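Local coordinates for GDSL-like protein (Collinsella aerofaciens ATCC 25986, PDB 7BXD) that probably hydrolyses ester bonds of acylated substrates, as a bacterial member of the GDSL (SGNH) acyl-hydrolase family, at residues Gly35-Trp40 / Gly71-Arg76; Asp99-Phe104 / Pro143-Val148. One frame throughout, in Å; residues are numbered along the deposited sequence.

Contact 1: Gly35-Trp40 / Gly71-Arg76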
loop_
_atom_site.group_PDB
_atom_site.type_symbol
_atom_site.label_atom_id
_atom_site.label_comp_id
_atom_site.label_asym_id
_atom_site.label_seq_id
_atom_site.Cartn_x
_atom_site.Cartn_y
_atom_site.Cartn_z
ATOM N N GLY A 35 1.553 -4.881 -2.806
ATOM C CA GLY A 35 1.758 -4.196 -1.548
ATOM C C GLY A 35 2.940 -4.711 -0.750
ATOM O O GLY A 35 3.790 -5.465 -1.250
ATOM N N ASP A 36 2.990 -4.278 0.510
ATOM C CA ASP A 36 4.080 -4.603 1.446
ATOM C C ASP A 36 3.545 -5.573 2.512
ATOM O O ASP A 36 2.667 -6.402 2.205
ATOM C CB ASP A 36 4.734 -3.307 1.951
ATOM C CG ASP A 36 3.773 -2.396 2.718
ATOM O OD1 ASP A 36 2.751 -2.898 3.261
ATOM O OD2 ASP A 36 4.035 -1.176 2.756
ATOM N N SER A 37 4.070 -5.497 3.732
ATOM C CA SER A 37 3.572 -6.350 4.815
ATOM C C SER A 37 2.072 -6.201 5.021
ATOM O O SER A 37 1.409 -7.148 5.485
ATOM C CB SER A 37 4.235 -6.003 6.150
ATOM O OG SER A 37 5.638 -5.872 6.045
ATOM N N THR A 38 1.539 -4.991 4.792
ATOM C CA THR A 38 0.126 -4.704 5.028
ATOM C C THR A 38 -0.775 -5.206 3.919
ATOM O O THR A 38 -1.999 -5.070 4.023
ATOM C CB THR A 38 -0.089 -3.199 5.305
ATOM O OG1 THR A 38 0.311 -2.382 4.186
ATOM C CG2 THR A 38 0.663 -2.766 6.564
ATOM N N THR A 39 -0.193 -5.792 2.863
ATOM C CA THR A 39 -0.924 -6.632 1.924
ATOM C C THR A 39 -0.600 -8.108 2.129
ATOM O O THR A 39 -1.514 -8.946 2.104
ATOM C CB THR A 39 -0.635 -6.207 0.462
ATOM O OG1 THR A 39 -1.166 -4.890 0.253
ATOM C CG2 THR A 39 -1.303 -7.131 -0.523
ATOM N N TRP A 40 0.675 -8.471 2.353
ATOM C CA TRP A 40 1.016 -9.877 2.590
ATOM C C TRP A 40 0.158 -10.467 3.703
ATOM O O TRP A 40 -0.268 -11.632 3.620
ATOM C CB TRP A 40 2.492 -10.002 2.962
ATOM C CG TRP A 40 2.924 -11.450 3.077
ATOM C CD1 TRP A 40 3.253 -12.282 2.046
ATOM C CD2 TRP A 40 3.050 -12.232 4.286
ATOM N NE1 TRP A 40 3.571 -13.533 2.531
ATOM C CE2 TRP A 40 3.454 -13.530 3.903
ATOM C CE3 TRP A 40 2.874 -11.946 5.641
ATOM C CZ2 TRP A 40 3.659 -14.553 4.834
ATOM C CZ3 TRP A 40 3.100 -12.949 6.578
ATOM C CH2 TRP A 40 3.469 -14.248 6.162
ATOM N N GLY A 71 1.704 -9.124 -2.049
ATOM C CA GLY A 71 2.331 -8.397 -0.968
ATOM C C GLY A 71 3.617 -9.085 -0.541
ATOM O O GLY A 71 3.675 -10.319 -0.470
ATOM N N ILE A 72 4.643 -8.283 -0.215
ATOM C CA ILE A 72 5.941 -8.762 0.271
ATOM C C ILE A 72 6.346 -7.931 1.487
ATOM O O ILE A 72 6.417 -6.691 1.420
ATOM C CB ILE A 72 7.024 -8.705 -0.830
ATOM C CG1 ILE A 72 6.727 -9.742 -1.914
ATOM C CG2 ILE A 72 8.447 -8.850 -0.265
ATOM C CD1 ILE A 72 6.882 -11.224 -1.473
ATOM N N LYS A 73 6.604 -8.626 2.604
ATOM C CA LYS A 73 7.073 -7.963 3.817
ATOM C C LYS A 73 8.378 -7.204 3.586
ATOM O O LYS A 73 9.293 -7.697 2.927
ATOM C CB LYS A 73 7.260 -8.978 4.933
ATOM C CG LYS A 73 5.935 -9.536 5.461
ATOM C CD LYS A 73 6.168 -10.514 6.617
ATOM C CE LYS A 73 6.927 -11.693 6.130
ATOM N NZ LYS A 73 6.175 -12.581 5.293
ATOM N N GLY A 74 8.475 -6.003 4.169
ATOM C CA GLY A 74 9.690 -5.210 4.103
ATOM C C GLY A 74 9.843 -4.374 2.854
ATOM O O GLY A 74 10.782 -3.572 2.783
ATOM N N SER A 75 8.945 -4.495 1.873
ATOM C CA SER A 75 9.164 -3.873 0.572
ATOM C C SER A 75 8.888 -2.363 0.602
ATOM O O SER A 75 7.832 -1.911 1.072
ATOM C CB SER A 75 8.254 -4.565 -0.455
ATOM O OG SER A 75 8.442 -4.025 -1.764
ATOM N N ARG A 76 9.844 -1.602 0.068
ATOM C CA ARG A 76 9.691 -0.172 -0.199
ATOM C C ARG A 76 9.189 -0.014 -1.621
ATOM O O ARG A 76 9.526 -0.810 -2.498
ATOM C CB ARG A 76 11.052 0.558 -0.112
ATOM C CG ARG A 76 11.714 0.612 1.274
ATOM C CD ARG A 76 12.261 -0.738 1.671
ATOM N NE ARG A 76 13.181 -0.717 2.816
ATOM C CZ ARG A 76 14.509 -0.607 2.703
ATOM N NH1 ARG A 76 15.079 -0.405 1.518
ATOM N NH2 ARG A 76 15.298 -0.698 3.782
HETATM O O HOH W 1 6.106 0.302 1.830
#
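Trp40 and Lys73 form a cation-pi pair: NZ of Lys73 stands over the face of the Trp40 six-membered ring, 3.0 Å from its centroid and 4° off the normal. The lysine chain, bent at its last two torsions, lays its CE over the same ring as a CH-pi contact. At the ring edge, near its plane, CD1 of Trp40 meets Gly71 O at 3.2 Å. An alanine in place of Trp40 would probably leave the ammonium of Lys73 without its aromatic partner and free to swing.

A backbone bond continues the parallel pairing of Gly35 with Gly71: Ile72 N donates to Gly35 O (3.1 Å). Gly74 N makes a weak backbone-to-side-chain bond to Ser37 OG (3.4 Å).

Asp36 N-caps helix 37-40. Its OD1 takes Thr38 N (2.9 Å) on the anti side and Thr38 OG1 (2.7 Å) on the syn lone pair, while a water links OD2 to Ser75 O. Gly35-Asp36-Ser37 matches the GDS motif, whose serine is the nucleophile in relatives. The grip of OD1 on Thr38 fixes the start of helix 37-40, where Ser37 sits; Gly74 N facing Ser37 OG, with Asn108 nearby, is consistent with the oxyanion hole of SGNH relatives.

Contact 2: Asp99-Phe104 / Pro143-Val148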
loop_
_atom_site.group_PDB
_atom_site.type_symbol
_atom_site.label_atom_id
_atom_site.label_comp_id
_atom_site.label_asym_id
_atom_site.label_seq_id
_atom_site.Cartn_x
_atom_site.Cartn_y
_atom_site.Cartn_z
ATOM N N ASP A 99 -7.588 -7.217 -14.211
ATOM C CA ASP A 99 -8.465 -6.127 -14.632
ATOM C C ASP A 99 -8.272 -4.864 -13.811
ATOM O O ASP A 99 -8.493 -3.762 -14.325
ATOM C CB ASP A 99 -9.919 -6.590 -14.511
ATOM C CG ASP A 99 -10.170 -7.847 -15.315
ATOM O OD1 ASP A 99 -10.020 -7.812 -16.556
ATOM O OD2 ASP A 99 -10.484 -8.882 -14.706
ATOM N N VAL A 100 -7.893 -5.007 -12.539
ATOM C CA VAL A 100 -7.678 -3.870 -11.650
ATOM C C VAL A 100 -6.376 -4.124 -10.907
ATOM O O VAL A 100 -6.135 -5.248 -10.431
ATOM C CB VAL A 100 -8.842 -3.752 -10.639
ATOM C CG1 VAL A 100 -8.660 -2.561 -9.685
ATOM C CG2 VAL A 100 -10.205 -3.672 -11.344
ATOM N N TYR A 101 -5.551 -3.082 -10.790
ATOM C CA TYR A 101 -4.355 -3.091 -9.957
ATOM C C TYR A 101 -4.583 -2.155 -8.787
ATOM O O TYR A 101 -4.970 -0.992 -8.984
ATOM C CB TYR A 101 -3.110 -2.633 -10.737
ATOM C CG TYR A 101 -2.712 -3.742 -11.674
ATOM C CD1 TYR A 101 -3.376 -3.918 -12.872
ATOM C CD2 TYR A 101 -1.765 -4.715 -11.295
ATOM C CE1 TYR A 101 -3.110 -5.016 -13.698
ATOM C CE2 TYR A 101 -1.496 -5.822 -12.093
ATOM C CZ TYR A 101 -2.181 -5.972 -13.285
ATOM O OH TYR A 101 -1.986 -7.068 -14.083
ATOM N N VAL A 102 -4.336 -2.660 -7.577
ATOM C CA VAL A 102 -4.438 -1.878 -6.339
ATOM C C VAL A 102 -3.039 -1.824 -5.746
ATOM O O VAL A 102 -2.490 -2.867 -5.357
ATOM C CB VAL A 102 -5.432 -2.515 -5.352
ATOM C CG1 VAL A 102 -5.460 -1.727 -4.053
ATOM C CG2 VAL A 102 -6.839 -2.585 -5.968
ATOM N N VAL A 103 -2.431 -0.624 -5.707
ATOM C CA VAL A 103 -1.050 -0.461 -5.236
ATOM C C VAL A 103 -1.110 0.229 -3.884
ATOM O O VAL A 103 -1.626 1.352 -3.783
ATOM C CB VAL A 103 -0.199 0.345 -6.234
ATOM C CG1 VAL A 103 1.228 0.452 -5.711
ATOM C CG2 VAL A 103 -0.243 -0.290 -7.637
ATOM N N PHE A 104 -0.577 -0.430 -2.849
ATOM C CA PHE A 104 -0.713 0.010 -1.463
ATOM C C PHE A 104 0.661 -0.103 -0.813
ATOM O O PHE A 104 1.106 -1.207 -0.499
ATOM C CB PHE A 104 -1.732 -0.935 -0.817
ATOM C CG PHE A 104 -2.054 -0.682 0.649
ATOM C CD1 PHE A 104 -2.014 0.587 1.232
ATOM C CD2 PHE A 104 -2.479 -1.768 1.428
ATOM C CE1 PHE A 104 -2.385 0.770 2.558
ATOM C CE2 PHE A 104 -2.841 -1.587 2.762
ATOM C CZ PHE A 104 -2.787 -0.312 3.326
ATOM N N PRO A 143 -2.224 -2.211 -20.258
ATOM C CA PRO A 143 -2.751 -0.942 -20.763
ATOM C C PRO A 143 -4.247 -0.773 -20.650
ATOM O O PRO A 143 -4.710 0.370 -20.751
ATOM C CB PRO A 143 -2.280 -0.927 -22.232
ATOM C CG PRO A 143 -2.073 -2.283 -22.597
ATOM C CD PRO A 143 -1.558 -2.967 -21.333
ATOM N N GLN A 144 -5.018 -1.853 -20.488
ATOM C CA GLN A 144 -6.459 -1.766 -20.330
ATOM C C GLN A 144 -6.927 -1.909 -18.896
ATOM O O GLN A 144 -8.125 -1.756 -18.641
ATOM C CB GLN A 144 -7.150 -2.806 -21.213
ATOM C CG GLN A 144 -6.914 -2.526 -22.692
ATOM C CD GLN A 144 -7.537 -3.555 -23.607
ATOM O OE1 GLN A 144 -8.685 -3.981 -23.434
ATOM N NE2 GLN A 144 -6.778 -3.955 -24.617
ATOM N N ALA A 145 -6.028 -2.183 -17.958
ATOM C CA ALA A 145 -6.451 -2.352 -16.577
ATOM C C ALA A 145 -6.772 -0.999 -15.937
ATOM O O ALA A 145 -6.293 0.070 -16.362
ATOM C CB ALA A 145 -5.342 -3.010 -15.751
ATOM N N LYS A 146 -7.606 -1.047 -14.894
ATOM C CA LYS A 146 -7.794 0.105 -14.020
ATOM C C LYS A 146 -6.706 0.057 -12.954
ATOM O O LYS A 146 -6.272 -1.026 -12.544
ATOM C CB LYS A 146 -9.182 0.048 -13.365
ATOM C CG LYS A 146 -10.331 0.608 -14.247
ATOM C CD LYS A 146 -10.456 0.182 -15.620
ATOM C CE LYS A 146 -11.929 0.341 -15.987
ATOM N NZ LYS A 146 -12.307 -0.747 -16.909
ATOM N N LEU A 147 -6.253 1.213 -12.526
ATOM C CA LEU A 147 -5.195 1.341 -11.522
ATOM C C LEU A 147 -5.675 2.274 -10.428
ATOM O O LEU A 147 -6.116 3.405 -10.702
ATOM C CB LEU A 147 -3.947 1.922 -12.193
ATOM C CG LEU A 147 -2.769 2.292 -11.288
ATOM C CD1 LEU A 147 -2.284 1.083 -10.476
ATOM C CD2 LEU A 147 -1.625 2.882 -12.146
ATOM N N VAL A 148 -5.572 1.811 -9.182
ATOM C CA VAL A 148 -5.985 2.586 -8.015
ATOM C C VAL A 148 -4.832 2.517 -7.023
ATOM O O VAL A 148 -4.340 1.420 -6.714
ATOM C CB VAL A 148 -7.269 1.998 -7.380
ATOM C CG1 VAL A 148 -7.677 2.776 -6.150
ATOM C CG2 VAL A 148 -8.432 1.936 -8.374
#
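Val100 pairs with Lys146, Tyr101 with Leu147 and Val102 with Val148 in parallel register, and the axes of the two short strands approach to 4.7 Å at an angle of 15°. Four backbone bonds alternate between them. Lys146 N donates to Asp99 O, Tyr101 N to Lys146 O at 2.8 Å, Val148 N to Tyr101 O and Val103 N to Val148 O at 3.0 Å. The bond from Val148 runs nearly along the C=O axis of Tyr101, whereas Lys146 N approaches Asp99 O from 23° outside the carbonyl plane. CA-H...O contacts fill in between, such as Val100 CA to Lys146 O at 3.3 Å.

These are neighbouring strands of the central parallel sheet, and the connection between them includes helix 127-141, which packs on the sheet, so the unit is a beta-alpha-beta crossover of the alpha/beta fold of SGNH hydrolases.

On the sheet face of Tyr101 and Leu147, the phenol ring turns its edge to Ala145, whose CB lies in the ring plane 3.6 Å from Tyr101 CD1. The phenol OH is hydrogen-bonded to Asp95 O and Ala98 N, just before the strand. Leu147 holds CG anti to the backbone N (chi1 173°), and the second torsion then turns CD1 across to the neighbouring strand, 3.8 Å from both Tyr101 CB and Val103 CG2. Leu147 and Val103 also meet Ile138 of helix 127-141. On the other face stand Val100, Val102 and Val148; there Val102 touches Met150 and Val148 touches Cys241.

In the fold
Contact 1 closes before contact 2 opens along the chain, and their centres lie about 17 Å apart. Both are built on one parallel sheet. Contact 1 gathers the loops leaving the C-terminal ends of strands 30-35 and 66-71, while contact 2, on the far side of strand 30-35 from 66-71, joins the body of strand 100-104 to the first part of 146-150. The two meet at Phe104, whose CE2 lies 3.5 Å from Thr38 OG1 and whose CD2 lies 3.6 Å from Thr39 OG1. The sheet thus carries the GDS motif at the C-terminal ends of its strands, where active sites of parallel alpha/beta enzymes lie, with contact 2 as part of the framework behind it.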